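Nudix Hydrolase, RenU (Mycolicibacterium smegmatis, PDB 6UUF) belongs to the magnesium-dependent Nudix hydrolases and probably cleaves nucleoside diphosphate-linked substrates such as NADH. Local coordinates at residues V9-E12 against N13-F17; H64-P67 against E68-A71; P144-A147 against A148-R152. The protein carries 3 engineered substitutions. All blocks are in the same frame, centred on the assembly; numbering follows the deposited sequence.

Interaction 1: V9-E12 against N13-F17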
ATOM      1  N   VAL A   9      -2.809   6.427  18.064  1.00 36.38           N
ATOM      2  CA  VAL A   9      -4.126   7.047  18.120  1.00 34.50           C
ATOM      3  C   VAL A   9      -5.113   6.019  18.675  1.00 36.46           C
ATOM      4  O   VAL A   9      -5.141   4.855  18.219  1.00 37.85           O
ATOM      5  CB  VAL A   9      -4.538   7.502  16.729  1.00 33.91           C
ATOM      6  CG1 VAL A   9      -5.967   8.094  16.729  1.00 37.43           C
ATOM      7  CG2 VAL A   9      -3.492   8.489  16.202  1.00 35.27           C
ATOM      8  N   MET A  10      -5.898   6.422  19.662  1.00 38.20           N
ATOM      9  CA  MET A  10      -6.960   5.562  20.212  1.00 42.91           C
ATOM     10  C   MET A  10      -8.320   5.842  19.560  1.00 39.67           C
ATOM     11  O   MET A  10      -8.801   6.958  19.614  1.00 41.53           O
ATOM     12  CB  MET A  10      -7.106   5.784  21.729  1.00 44.80           C
ATOM     13  CG  MET A  10      -8.149   4.851  22.389  1.00 45.41           C
ATOM     14  SD  MET A  10      -7.742   3.097  22.403  1.00 53.33           S
ATOM     15  CE  MET A  10      -5.990   3.197  22.830  1.00 50.63           C
ATOM     16  N   SER A  11      -8.964   4.824  19.017  1.00 46.82           N
ATOM     17  CA  SER A  11     -10.300   5.017  18.424  1.00 53.43           C
ATOM     18  C   SER A  11     -11.404   5.258  19.442  1.00 57.00           C
ATOM     19  O   SER A  11     -11.265   4.930  20.629  1.00 57.37           O
ATOM     20  CB  SER A  11     -10.709   3.810  17.573  1.00 50.32           C
ATOM     21  OG  SER A  11     -11.021   2.655  18.342  1.00 44.83           O
ATOM     22  N   GLU A  12     -12.517   5.779  18.937  1.00 58.87           N
ATOM     23  CA  GLU A  12     -13.790   5.772  19.651  1.00 63.23           C
ATOM     24  C   GLU A  12     -14.168   4.386  20.174  1.00 61.34           C
ATOM     25  O   GLU A  12     -14.513   4.268  21.327  1.00 69.33           O
ATOM     26  CB  GLU A  12     -14.907   6.315  18.760  1.00 74.77           C
ATOM     27  CG  GLU A  12     -14.830   7.822  18.530  1.00 81.32           C
ATOM     28  CD  GLU A  12     -16.011   8.361  17.733  1.00 93.86           C
ATOM     29  OE1 GLU A  12     -16.718   7.556  17.078  1.00100.77           O
ATOM     30  OE2 GLU A  12     -16.225   9.598  17.751  1.00 99.24           O
ATOM     31  N   ASN A  13     -14.058   3.339  19.361  1.00 59.42           N
ATOM     32  CA  ASN A  13     -14.354   1.971  19.840  1.00 65.28           C
ATOM     33  C   ASN A  13     -13.258   1.309  20.704  1.00 62.59           C
ATOM     34  O   ASN A  13     -13.355   0.118  21.025  1.00 56.70           O
ATOM     35  CB  ASN A  13     -14.754   1.068  18.659  1.00 65.34           C
ATOM     36  CG  ASN A  13     -16.132   1.424  18.098  1.00 68.16           C
ATOM     37  OD1 ASN A  13     -16.799   2.349  18.582  1.00 70.38           O
ATOM     38  ND2 ASN A  13     -16.567   0.688  17.078  1.00 61.91           N
ATOM     39  N   GLY A  14     -12.227   2.079  21.070  1.00 64.20           N
ATOM     40  CA  GLY A  14     -11.188   1.663  22.017  1.00 55.18           C
ATOM     41  C   GLY A  14     -10.127   0.704  21.498  1.00 51.38           C
ATOM     42  O   GLY A  14      -9.673  -0.138  22.242  1.00 53.64           O
ATOM     43  N   ALA A  15      -9.740   0.804  20.232  1.00 44.06           N
ATOM     44  CA  ALA A  15      -8.535   0.115  19.742  1.00 45.16           C
ATOM     45  C   ALA A  15      -7.479   1.158  19.359  1.00 42.82           C
ATOM     46  O   ALA A  15      -7.808   2.260  18.892  1.00 37.86           O
ATOM     47  CB  ALA A  15      -8.854  -0.773  18.554  1.00 44.06           C
ATOM     48  N   ARG A  16      -6.216   0.812  19.555  1.00 38.56           N
ATOM     49  CA  ARG A  16      -5.149   1.767  19.262  1.00 39.99           C
ATOM     50  C   ARG A  16      -4.664   1.507  17.861  1.00 36.22           C
ATOM     51  O   ARG A  16      -4.671   0.379  17.463  1.00 32.70           O
ATOM     52  CB  ARG A  16      -3.996   1.672  20.260  1.00 38.51           C
ATOM     53  CG  ARG A  16      -3.197   0.401  20.212  1.00 39.56           C
ATOM     54  CD  ARG A  16      -2.103   0.482  21.268  1.00 39.74           C
ATOM     55  NE  ARG A  16      -2.563   0.291  22.647  1.00 37.18           N
ATOM     56  CZ  ARG A  16      -1.806   0.524  23.719  1.00 33.82           C
ATOM     57  NH1 ARG A  16      -0.575   1.016  23.592  1.00 35.90           N
ATOM     58  NH2 ARG A  16      -2.274   0.286  24.927  1.00 32.32           N
ATOM     59  N   PHE A  17      -4.228   2.569  17.168  1.00 33.88           N
ATOM     60  CA  PHE A  17      -3.674   2.536  15.825  1.00 29.81           C
ATOM     61  C   PHE A  17      -2.335   3.222  15.851  1.00 29.66           C
ATOM     62  O   PHE A  17      -2.210   4.298  16.445  1.00 31.05           O
ATOM     63  CB  PHE A  17      -4.560   3.333  14.916  1.00 29.89           C
ATOM     64  CG  PHE A  17      -5.892   2.707  14.681  1.00 33.20           C
ATOM     65  CD1 PHE A  17      -6.912   2.795  15.637  1.00 33.02           C
ATOM     66  CD2 PHE A  17      -6.133   1.996  13.521  1.00 34.28           C
ATOM     67  CE1 PHE A  17      -8.143   2.161  15.443  1.00 35.20           C
ATOM     68  CE2 PHE A  17      -7.382   1.399  13.306  1.00 36.62           C
ATOM     69  CZ  PHE A  17      -8.383   1.461  14.283  1.00 35.81           C
TER

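Interaction 2: H64-P67 against E68-A71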
ATOM      1  N   HIS A  64       6.066  15.757   8.057  1.00 32.40           N
ATOM      2  CA  HIS A  64       6.348  16.700   7.019  1.00 35.88           C
ATOM      3  C   HIS A  64       6.019  16.131   5.612  1.00 38.77           C
ATOM      4  O   HIS A  64       6.196  16.806   4.617  1.00 35.58           O
ATOM      5  CB  HIS A  64       7.799  17.082   7.117  1.00 37.05           C
ATOM      6  CG  HIS A  64       8.718  15.970   6.797  1.00 38.67           C
ATOM      7  ND1 HIS A  64       8.962  14.936   7.670  1.00 40.67           N
ATOM      8  CD2 HIS A  64       9.428  15.701   5.684  1.00 40.94           C
ATOM      9  CE1 HIS A  64       9.808  14.090   7.118  1.00 38.53           C
ATOM     10  NE2 HIS A  64      10.105  14.530   5.915  1.00 43.14           N
ATOM     11  N   GLU A  65       5.466  14.920   5.572  1.00 35.37           N
ATOM     12  CA  GLU A  65       5.307  14.147   4.349  1.00 33.18           C
ATOM     13  C   GLU A  65       3.897  14.157   3.861  1.00 32.04           C
ATOM     14  O   GLU A  65       2.959  14.157   4.624  1.00 29.77           O
ATOM     15  CB  GLU A  65       5.612  12.693   4.604  1.00 32.68           C
ATOM     16  CG  GLU A  65       7.070  12.375   4.722  1.00 33.11           C
ATOM     17  CD  GLU A  65       7.312  10.901   4.941  1.00 33.48           C
ATOM     18  OE1 GLU A  65       6.527  10.196   5.621  1.00 36.87           O
ATOM     19  OE2 GLU A  65       8.332  10.439   4.464  1.00 37.39           O
ATOM     20  N   THR A  66       3.760  14.083   2.552  1.00 34.78           N
ATOM     21  CA  THR A  66       2.468  13.819   1.954  1.00 33.33           C
ATOM     22  C   THR A  66       2.282  12.315   2.016  1.00 31.09           C
ATOM     23  O   THR A  66       3.301  11.579   2.128  1.00 27.81           O
ATOM     24  CB  THR A  66       2.462  14.284   0.507  1.00 33.12           C
ATOM     25  OG1 THR A  66       3.490  13.567  -0.202  1.00 35.48           O
ATOM     26  CG2 THR A  66       2.692  15.824   0.454  1.00 32.01           C
ATOM     27  N   PRO A  67       1.004  11.856   1.965  1.00 28.79           N
ATOM     28  CA  PRO A  67       0.750  10.428   1.796  1.00 31.07           C
ATOM     29  C   PRO A  67       1.568   9.811   0.645  1.00 29.14           C
ATOM     30  O   PRO A  67       2.136   8.736   0.830  1.00 30.27           O
ATOM     31  CB  PRO A  67      -0.776  10.349   1.524  1.00 32.34           C
ATOM     32  CG  PRO A  67      -1.344  11.647   1.950  1.00 30.62           C
ATOM     33  CD  PRO A  67      -0.232  12.665   1.864  1.00 30.29           C
ATOM     34  N   GLU A  68       1.682  10.507  -0.485  1.00 28.88           N
ATOM     35  CA  GLU A  68       2.490  10.041  -1.616  1.00 31.94           C
ATOM     36  C   GLU A  68       3.981   9.814  -1.289  1.00 32.94           C
ATOM     37  O   GLU A  68       4.582   8.784  -1.630  1.00 33.31           O
ATOM     38  CB  GLU A  68       2.302  10.846  -2.948  1.00 37.86           C
ATOM     39  CG  GLU A  68       1.824  12.287  -2.952  1.00 45.01           C
ATOM     40  CD  GLU A  68       0.345  12.500  -2.590  1.00 47.03           C
ATOM     41  OE1 GLU A  68       0.096  12.623  -1.378  1.00 41.36           O
ATOM     42  OE2 GLU A  68      -0.532  12.646  -3.476  1.00 45.87           O
ATOM     43  N   GLN A  69       4.565  10.754  -0.595  1.00 33.28           N
ATOM     44  CA  GLN A  69       5.937  10.606  -0.181  1.00 33.99           C
ATOM     45  C   GLN A  69       6.085   9.457   0.753  1.00 33.15           C
ATOM     46  O   GLN A  69       7.052   8.714   0.651  1.00 33.72           O
ATOM     47  CB  GLN A  69       6.415  11.892   0.479  1.00 37.48           C
ATOM     48  CG  GLN A  69       6.575  12.970  -0.563  1.00 35.28           C
ATOM     49  CD  GLN A  69       6.869  14.300   0.035  1.00 38.23           C
ATOM     50  OE1 GLN A  69       6.298  14.694   1.017  1.00 38.55           O
ATOM     51  NE2 GLN A  69       7.754  15.012  -0.588  1.00 45.07           N
ATOM     52  N   ALA A  70       5.137   9.294   1.671  1.00 31.90           N
ATOM     53  CA  ALA A  70       5.293   8.258   2.672  1.00 31.79           C
ATOM     54  C   ALA A  70       5.280   6.885   2.004  1.00 33.36           C
ATOM     55  O   ALA A  70       6.104   6.056   2.321  1.00 36.84           O
ATOM     56  CB  ALA A  70       4.219   8.331   3.729  1.00 32.26           C
ATOM     57  N   ALA A  71       4.366   6.675   1.062  1.00 30.92           N
ATOM     58  CA  ALA A  71       4.200   5.380   0.402  1.00 29.15           C
ATOM     59  C   ALA A  71       5.392   5.036  -0.509  1.00 31.64           C
ATOM     60  O   ALA A  71       5.818   3.904  -0.605  1.00 33.33           O
ATOM     61  CB  ALA A  71       2.906   5.352  -0.383  1.00 26.99           C
TER
HETATM   62  O   HOH W   1       5.961  17.468   1.826  1.00 43.48           O

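Interaction 3: P144-A147 against A148-R152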
ATOM      1  N   PRO A 144      -6.685  -8.303   6.295  1.00 40.04           N
ATOM      2  CA  PRO A 144      -8.147  -8.055   6.308  1.00 38.73           C
ATOM      3  C   PRO A 144      -8.569  -6.622   6.034  1.00 38.14           C
ATOM      4  O   PRO A 144      -9.678  -6.424   5.581  1.00 38.82           O
ATOM      5  CB  PRO A 144      -8.575  -8.446   7.733  1.00 42.24           C
ATOM      6  CG  PRO A 144      -7.312  -8.554   8.525  1.00 45.33           C
ATOM      7  CD  PRO A 144      -6.241  -8.962   7.536  1.00 42.60           C
ATOM      8  N   GLY A 145      -7.738  -5.643   6.418  1.00 39.12           N
ATOM      9  CA  GLY A 145      -7.899  -4.215   6.032  1.00 39.27           C
ATOM     10  C   GLY A 145      -7.811  -3.950   4.535  1.00 38.73           C
ATOM     11  O   GLY A 145      -8.671  -3.317   3.932  1.00 39.51           O
ATOM     12  N   PHE A 146      -6.775  -4.496   3.926  1.00 38.52           N
ATOM     13  CA  PHE A 146      -6.633  -4.454   2.492  1.00 38.77           C
ATOM     14  C   PHE A 146      -7.790  -5.157   1.763  1.00 34.98           C
ATOM     15  O   PHE A 146      -8.373  -4.607   0.855  1.00 33.57           O
ATOM     16  CB  PHE A 146      -5.314  -5.105   2.120  1.00 37.13           C
ATOM     17  CG  PHE A 146      -5.019  -5.050   0.699  1.00 33.33           C
ATOM     18  CD1 PHE A 146      -5.048  -3.836   0.018  1.00 32.69           C
ATOM     19  CD2 PHE A 146      -4.702  -6.207   0.005  1.00 37.87           C
ATOM     20  CE1 PHE A 146      -4.729  -3.771  -1.321  1.00 35.95           C
ATOM     21  CE2 PHE A 146      -4.382  -6.148  -1.357  1.00 36.89           C
ATOM     22  CZ  PHE A 146      -4.405  -4.931  -2.027  1.00 35.87           C
ATOM     23  N   ALA A 147      -8.131  -6.358   2.187  1.00 36.85           N
ATOM     24  CA  ALA A 147      -9.193  -7.111   1.514  1.00 39.69           C
ATOM     25  C   ALA A 147     -10.523  -6.366   1.558  1.00 42.47           C
ATOM     26  O   ALA A 147     -11.294  -6.461   0.632  1.00 42.05           O
ATOM     27  CB  ALA A 147      -9.359  -8.501   2.118  1.00 41.87           C
ATOM     28  N   ALA A 148     -10.765  -5.625   2.639  1.00 43.92           N
ATOM     29  CA  ALA A 148     -11.983  -4.868   2.818  1.00 41.81           C
ATOM     30  C   ALA A 148     -12.057  -3.741   1.803  1.00 45.35           C
ATOM     31  O   ALA A 148     -13.150  -3.321   1.423  1.00 46.19           O
ATOM     32  CB  ALA A 148     -12.017  -4.304   4.229  1.00 40.87           C
ATOM     33  N   SER A 149     -10.881  -3.256   1.381  1.00 42.28           N
ATOM     34  CA  SER A 149     -10.754  -2.180   0.407  1.00 38.45           C
ATOM     35  C   SER A 149     -10.563  -2.593  -1.015  1.00 35.07           C
ATOM     36  O   SER A 149     -10.742  -1.765  -1.910  1.00 31.97           O
ATOM     37  CB  SER A 149      -9.558  -1.300   0.787  1.00 40.25           C
ATOM     38  OG  SER A 149      -9.884  -0.651   1.989  1.00 44.74           O
ATOM     39  N   TRP A 150     -10.156  -3.844  -1.244  1.00 33.69           N
ATOM     40  CA  TRP A 150      -9.673  -4.236  -2.551  1.00 32.79           C
ATOM     41  C   TRP A 150     -10.669  -3.977  -3.670  1.00 32.97           C
ATOM     42  O   TRP A 150     -10.294  -3.425  -4.709  1.00 27.77           O
ATOM     43  CB  TRP A 150      -9.178  -5.697  -2.532  1.00 34.67           C
ATOM     44  CG  TRP A 150      -8.690  -6.185  -3.877  1.00 36.75           C
ATOM     45  CD1 TRP A 150      -9.171  -7.255  -4.600  1.00 33.98           C
ATOM     46  CD2 TRP A 150      -7.695  -5.569  -4.680  1.00 35.87           C
ATOM     47  NE1 TRP A 150      -8.502  -7.361  -5.778  1.00 34.63           N
ATOM     48  CE2 TRP A 150      -7.575  -6.346  -5.854  1.00 34.21           C
ATOM     49  CE3 TRP A 150      -6.855  -4.457  -4.503  1.00 37.99           C
ATOM     50  CZ2 TRP A 150      -6.665  -6.033  -6.869  1.00 34.44           C
ATOM     51  CZ3 TRP A 150      -5.943  -4.141  -5.520  1.00 40.29           C
ATOM     52  CH2 TRP A 150      -5.858  -4.934  -6.688  1.00 38.37           C
ATOM     53  N   GLN A 151     -11.938  -4.352  -3.490  1.00 34.41           N
ATOM     54  CA  GLN A 151     -12.893  -4.201  -4.607  1.00 36.59           C
ATOM     55  C   GLN A 151     -13.028  -2.746  -4.977  1.00 34.53           C
ATOM     56  O   GLN A 151     -13.047  -2.393  -6.160  1.00 34.36           O
ATOM     57  CB  GLN A 151     -14.262  -4.817  -4.284  1.00 43.60           C
ATOM     58  CG  GLN A 151     -15.420  -4.457  -5.241  1.00 49.87           C
ATOM     59  CD  GLN A 151     -15.206  -4.751  -6.743  1.00 59.94           C
ATOM     60  OE1 GLN A 151     -14.398  -5.602  -7.141  1.00 67.74           O
ATOM     61  NE2 GLN A 151     -15.968  -4.035  -7.588  1.00 58.84           N
ATOM     62  N   ARG A 152     -13.113  -1.892  -3.950  1.00 38.76           N
ATOM     63  CA  ARG A 152     -13.184  -0.464  -4.164  1.00 39.18           C
ATOM     64  C   ARG A 152     -11.941   0.060  -4.917  1.00 38.49           C
ATOM     65  O   ARG A 152     -12.093   0.762  -5.921  1.00 37.52           O
ATOM     66  CB  ARG A 152     -13.409   0.254  -2.848  1.00 45.79           C
ATOM     67  CG  ARG A 152     -13.828   1.716  -3.001  1.00 56.67           C
ATOM     68  CD  ARG A 152     -15.263   1.906  -3.553  1.00 62.16           C
ATOM     69  NE  ARG A 152     -15.495   3.331  -3.878  1.00 65.09           N
ATOM     70  CZ  ARG A 152     -15.626   3.871  -5.097  1.00 68.21           C
ATOM     71  NH1 ARG A 152     -15.615   3.138  -6.219  1.00 69.03           N
ATOM     72  NH2 ARG A 152     -15.796   5.188  -5.192  1.00 74.47           N
TER

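Interaction 1: V9-E12 against N13-F17
Val9 O takes a hydrogen bond from Phe17 N at 2.7 Å and a CA-H...O contact from Arg16 CA at 3.3 Å, and the edge of the Phe17 ring lies beside it, in plane. Val9 N returns a bond to Phe17 O, making Val9 and Phe17 a hydrogen-bonded antiparallel pair; Met10 and Arg16 form the non-hydrogen-bonded pair beside it. These strands are the arms of a tight beta hairpin, closed by a type I turn from Ser11 to Gly14 and a G1 beta bulge at Gly14, whose positive phi suits glycine. Ser11 N donates almost straight to Ala15 O (2.8 Å), while Gly14 N reaches Ser11 O from above the carbonyl plane. The Ser11 hydroxyl lies between its own N and carbonyl carbon (chi1 72°), which brings OG to 2.9 Å from the donor Ala15 N; Ser11 CB meanwhile sits at the edge of the Phe17 ring. An alanine here would lose that acceptor and is likely to leave the Ala15 amide, just after the turn, without its mate. Met10 bends at chi2 and chi3, curling back so that CE reaches Arg16 CB at 3.6 Å and SD rests against Gly14 C. The Arg16 guanidinium makes a cation-pi contact with Trp8, and Ser11 and Phe17 both touch Val97 of strand 87-98.

Interaction 2: H64-P67 against E68-A71
Reciprocal hydrogen bonds between Thr66 and Gln69 make a capping box at the start of helix 67-79. Thr66 is the N-cap: its OG1 accepts from Gln69 N at 3.0 Å, because a chi1 of 60° turns the hydroxyl toward the first turn of the helix. In return Gln69 OE1 takes a nearly straight bond from Thr66 N at 3.0 Å, lying on a lone pair in the amide plane, and a longer, weak one from Thr66 OG1. A water adds a further donor to the same oxygen and also donates to His64 O, so the Gln69 amide is tied to the incoming loop as well as to the cap. Behind the box the helical backbone bonds begin with Ala70 N to Thr66 O and Ala71 N to Pro67 O.

The other side-chain contacts are van der Waals, carboxylate against carbon. The bent Glu68 side chain doubles back alongside Pro67, with OE1 3.3 Å from Pro67 CD and 3.5 Å from Thr66 CB. Glu65, extended beyond CG, lays its carboxylate against Ala70, OE1 lying 3.5 Å from CB.

Glu65 OE1 forms a salt bridge with Arg73, about two turns into the helix, and also accepts from Asp62 N. Both Glu65 and Arg73 fit the Nudix signature, in which this loop leads into the Nudix helix. That helix packs on the sheet through Ala70 and Ala71 against Ala24 of strand 23-31, while Pro67 touches Thr108 of strand 104-113 and Glu68 meets Val88 and Thr91 of strand 87-98.

Interaction 3: P144-A147 against A148-R152
Phe146 and Trp150, one helical turn apart, lie side by side and point the same way from helix 144-158. Each carries its CG anti to the backbone N (chi1 -176° in Phe146, 179° in Trp150), and this shared torsion brings the two rings together. They meet obliquely, with planes at 47° and the centroid of the phenyl ring 5.4 Å from that of the six-membered indole ring. The touching atoms are Phe146 CZ and Trp150 CE3, 3.5 Å apart; Phe146 CE1 lies a little further from the same indole carbon. Beneath the rings the backbone is irregular. Phe146 O accepts from Ser149 N at 2.9 Å, three residues on, with the donor well above the carbonyl plane, whereas its bond from Trp150 N is weak. Trp150 N also makes a long, weak bond to Ala147 O, so its amide is divided between two carbonyls. Ala148 N donates to Pro144 O at 3.2 Å, an i to i+4 bond that also comes from above the carbonyl plane. Both aromatic residues are buried, whereas Ala147 and Ala148 are exposed. This is the last helix of the chain: Trp150 packs on Val137 and Ala138 of the preceding loop, and Ser149 OG makes a weak hydrogen bond to Thr94 O of strand 87-98.

Along the chain the three contacts come in series: the hairpin of interaction 1, then the start of the Nudix helix in interaction 2, then helix 144-158 in interaction 3. Their centres are about 20 to 23 Å apart and none touches another; the nearest atoms of interactions 1 and 3 are about 9 Å apart. Interactions 2 and 3 lie on opposite sides of the chain's centre, in keeping with the Nudix fold, where helices flank a central mixed sheet. Strand 87-98 is common ground, meeting Ser11 and Phe17, then Glu68, then Ser149. The hairpin lies about 21 Å (centre to centre) from the middle of the chain, against 11 to 12 Å for the helical contacts.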